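Long-range contact in aldo-keto Reductase, OXIDOREDUCTASE (Salmonella typhimurium, PDB 5T79), which probably acts as an NADPH-dependent oxidoreductase of the aldo-keto reductase family, with a likely role in converting 3-hydroxybutanal to 1,3-butanediol: residues Y107-S112 with H137-P142. Residues are numbered along the deposited sequence; the frame is centred on the assembly and turned at random.
Sequences YGDWGS and HHRPDP. With NDP (NADPH dihydro-nicotinamide-adenine-dinucleotide phosphate), chain E.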
# COMPACT_ATOMS: atom_id res chain seq x y z
N TYR A 107 18.06 -17.89 -4.90
CA TYR A 107 18.19 -16.91 -3.80
C TYR A 107 17.57 -15.55 -4.16
O TYR A 107 17.73 -14.61 -3.38
CB TYR A 107 19.69 -16.72 -3.39
CG TYR A 107 20.44 -18.03 -3.42
CD1 TYR A 107 20.00 -19.12 -2.66
CD2 TYR A 107 21.50 -18.23 -4.30
CE1 TYR A 107 20.60 -20.38 -2.79
CE2 TYR A 107 22.12 -19.48 -4.41
CZ TYR A 107 21.65 -20.55 -3.67
OH TYR A 107 22.25 -21.78 -3.80
N GLY A 108 16.89 -15.45 -5.31
CA GLY A 108 16.32 -14.19 -5.77
C GLY A 108 14.81 -14.07 -5.69
O GLY A 108 14.21 -13.24 -6.38
N ASP A 109 14.20 -14.92 -4.88
CA ASP A 109 12.76 -15.00 -4.72
C ASP A 109 12.47 -15.65 -3.37
O ASP A 109 13.37 -16.16 -2.73
CB ASP A 109 12.20 -15.90 -5.82
CG ASP A 109 10.69 -15.77 -6.03
OD1 ASP A 109 9.99 -15.13 -5.25
OD2 ASP A 109 10.22 -16.36 -7.01
N TRP A 110 11.22 -15.62 -2.97
CA TRP A 110 10.77 -16.27 -1.75
C TRP A 110 11.16 -15.67 -0.39
O TRP A 110 11.23 -14.47 -0.25
CB TRP A 110 11.04 -17.79 -1.84
CG TRP A 110 10.34 -18.40 -3.03
CD1 TRP A 110 10.92 -18.91 -4.15
CD2 TRP A 110 8.93 -18.53 -3.22
NE1 TRP A 110 9.96 -19.35 -5.02
CE2 TRP A 110 8.73 -19.13 -4.47
CE3 TRP A 110 7.82 -18.20 -2.45
CZ2 TRP A 110 7.47 -19.42 -4.96
CZ3 TRP A 110 6.57 -18.48 -2.94
CH2 TRP A 110 6.41 -19.08 -4.18
N GLY A 111 11.33 -16.52 0.61
CA GLY A 111 11.60 -16.08 1.96
C GLY A 111 12.85 -16.36 2.76
O GLY A 111 12.81 -16.25 3.97
N SER A 112 13.95 -16.74 2.11
CA SER A 112 15.15 -17.05 2.88
C SER A 112 15.75 -15.80 3.52
O SER A 112 15.56 -14.68 3.04
CB SER A 112 16.21 -17.72 2.01
OG SER A 112 16.68 -16.85 0.98
N HIS A 137 7.89 -8.69 4.30
CA HIS A 137 7.97 -9.96 3.58
C HIS A 137 6.79 -9.86 2.62
O HIS A 137 5.65 -9.71 3.08
CB HIS A 137 7.91 -11.19 4.49
CG HIS A 137 8.13 -12.46 3.72
ND1 HIS A 137 7.49 -13.64 4.07
CD2 HIS A 137 8.87 -12.68 2.60
CE1 HIS A 137 7.92 -14.56 3.21
NE2 HIS A 137 8.72 -14.02 2.28
N HIS A 138 7.05 -9.84 1.30
CA HIS A 138 6.06 -9.52 0.26
C HIS A 138 4.93 -10.55 0.08
O HIS A 138 3.83 -10.18 -0.36
CB HIS A 138 6.80 -9.31 -1.08
CG HIS A 138 6.15 -8.38 -2.06
ND1 HIS A 138 6.88 -7.80 -3.08
CD2 HIS A 138 4.86 -7.98 -2.17
CE1 HIS A 138 6.01 -7.11 -3.80
NE2 HIS A 138 4.78 -7.16 -3.27
N ARG A 139 5.18 -11.83 0.39
CA ARG A 139 4.16 -12.88 0.27
C ARG A 139 4.63 -14.10 1.03
O ARG A 139 5.84 -14.26 1.20
CB ARG A 139 3.88 -13.25 -1.21
CG ARG A 139 5.15 -13.72 -1.96
CD ARG A 139 4.87 -14.80 -2.99
NE ARG A 139 6.04 -15.03 -3.85
CZ ARG A 139 6.01 -15.73 -4.98
NH1 ARG A 139 4.88 -16.29 -5.40
NH2 ARG A 139 7.12 -15.89 -5.70
N PRO A 140 3.71 -14.99 1.47
CA PRO A 140 4.16 -16.21 2.17
C PRO A 140 5.12 -17.07 1.36
O PRO A 140 5.02 -17.12 0.12
CB PRO A 140 2.85 -16.99 2.36
CG PRO A 140 1.78 -15.94 2.38
CD PRO A 140 2.24 -14.96 1.34
N ASP A 141 6.01 -17.78 2.08
CA ASP A 141 6.91 -18.78 1.50
C ASP A 141 6.63 -20.09 2.26
O ASP A 141 7.23 -20.33 3.31
CB ASP A 141 8.39 -18.35 1.59
CG ASP A 141 9.38 -19.39 1.05
OD1 ASP A 141 8.93 -20.38 0.43
OD2 ASP A 141 10.58 -19.15 1.16
N PRO A 142 5.71 -20.95 1.76
CA PRO A 142 5.35 -22.16 2.52
C PRO A 142 6.47 -23.20 2.74
O PRO A 142 6.36 -23.99 3.67
CB PRO A 142 4.23 -22.80 1.69
CG PRO A 142 4.33 -22.18 0.33
CD PRO A 142 4.88 -20.80 0.55
PA NDP E . -5.44 1.12 -7.55
O1A NDP E . -5.65 2.35 -6.71
O2A NDP E . -6.22 -0.11 -7.44
O5B NDP E . -5.51 1.47 -9.12
C5B NDP E . -4.49 2.40 -9.57
C4B NDP E . -4.61 2.67 -11.04
O4B NDP E . -5.99 2.94 -11.38
C3B NDP E . -3.80 3.88 -11.51
O3B NDP E . -2.52 3.47 -11.97
C2B NDP E . -4.67 4.48 -12.60
O2B NDP E . -4.40 3.87 -13.88
C1B NDP E . -6.09 4.11 -12.16
N9A NDP E . -6.77 5.13 -11.38
C8A NDP E . -6.53 5.50 -10.08
N7A NDP E . -7.32 6.45 -9.63
C5A NDP E . -8.13 6.74 -10.72
C6A NDP E . -9.13 7.71 -10.92
N6A NDP E . -9.60 8.50 -9.96
N1A NDP E . -9.68 7.79 -12.16
C2A NDP E . -9.28 6.93 -13.10
N3A NDP E . -8.37 5.96 -13.02
C4A NDP E . -7.81 5.93 -11.80
O3 NDP E . -3.95 0.82 -7.13
PN NDP E . -3.06 -0.42 -7.61
O1N NDP E . -2.25 0.24 -8.66
O2N NDP E . -3.88 -1.65 -7.95
O5D NDP E . -2.15 -0.97 -6.38
C5D NDP E . -2.05 -0.10 -5.21
C4D NDP E . -0.67 -0.15 -4.61
O4D NDP E . -0.55 -1.35 -3.82
C3D NDP E . 0.50 -0.21 -5.59
O3D NDP E . 0.81 1.09 -6.07
C2D NDP E . 1.59 -0.90 -4.76
O2D NDP E . 2.45 -0.08 -3.97
C1D NDP E . 0.77 -1.85 -3.88
N1N NDP E . 0.66 -3.22 -4.42
C2N NDP E . 1.15 -4.25 -3.62
C3N NDP E . 1.11 -5.54 -3.99
C7N NDP E . 1.39 -6.60 -2.96
O7N NDP E . 1.40 -7.77 -3.38
N7N NDP E . 1.65 -6.30 -1.69
C4N NDP E . 0.75 -5.90 -5.41
C5N NDP E . 0.01 -4.80 -6.08
C6N NDP E . 0.00 -3.56 -5.64
P2B NDP E . -4.19 4.59 -15.33
O1X NDP E . -2.86 4.42 -15.96
O2X NDP E . -5.32 3.96 -16.12
O3X NDP E . -4.57 6.05 -15.08
O HOH W 1 7.95 -17.38 -8.02
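Arg-139 reaches over the indole of Trp-110 and ends against the carboxylate of Asp-109. Its CG sits between the backbone N and the carbonyl carbon (chi1 57°), and a bend at chi2 turns the rest of the chain toward the tryptophan. Beyond CB and CG, Arg-139 CD lies above the rim of the ring, 4.1 Å from Trp-110 CZ3. NE passes over the same carbon while its hydrogen bond goes to the carbonyl oxygen of Gly-99. Arg-139 CZ lies 3.7 Å from the centroid of the Trp-110 six-membered ring, a cation-pi contact in which guanidinium and indole are nearly parallel, 12° apart. Arg-139 NH1 rests on Trp-110 CH2 at 3.4 Å. Arg-139 NH2 makes the salt bridge, donating in the guanidinium plane to the syn lone pair of Asp-109 OD1 (3.0 Å). A water joins NH2 to Asp-109 OD2; together with the NE bond to Gly-99, these two links probably hold the guanidinium flat on the ring. Asp-109 OD1 also accepts from Trp-110 N, while OD2 is hydrogen-bonded to Thr-101 OG1.

Past the stack, Asp-141 OD2 receives Gly-111 N at 2.8 Å from above the carboxylate plane; the same oxygen is hydrogen-bonded to Thr-144 OG1. His-137 brings NE2 to within 3.6 Å of Gly-111 CA, its ND1 held by Tyr-170 OH. Next along the chain, His-138 lies beside the NADPH carboxamide.

The contact joins two beta-alpha loops of the TIM barrel, which follow the adjacent parallel strands 93-98 and 132-137: 107-112 leads into helix 113-127, with Ser-112 as its N-cap, and 137-142 runs on toward helix 146-158.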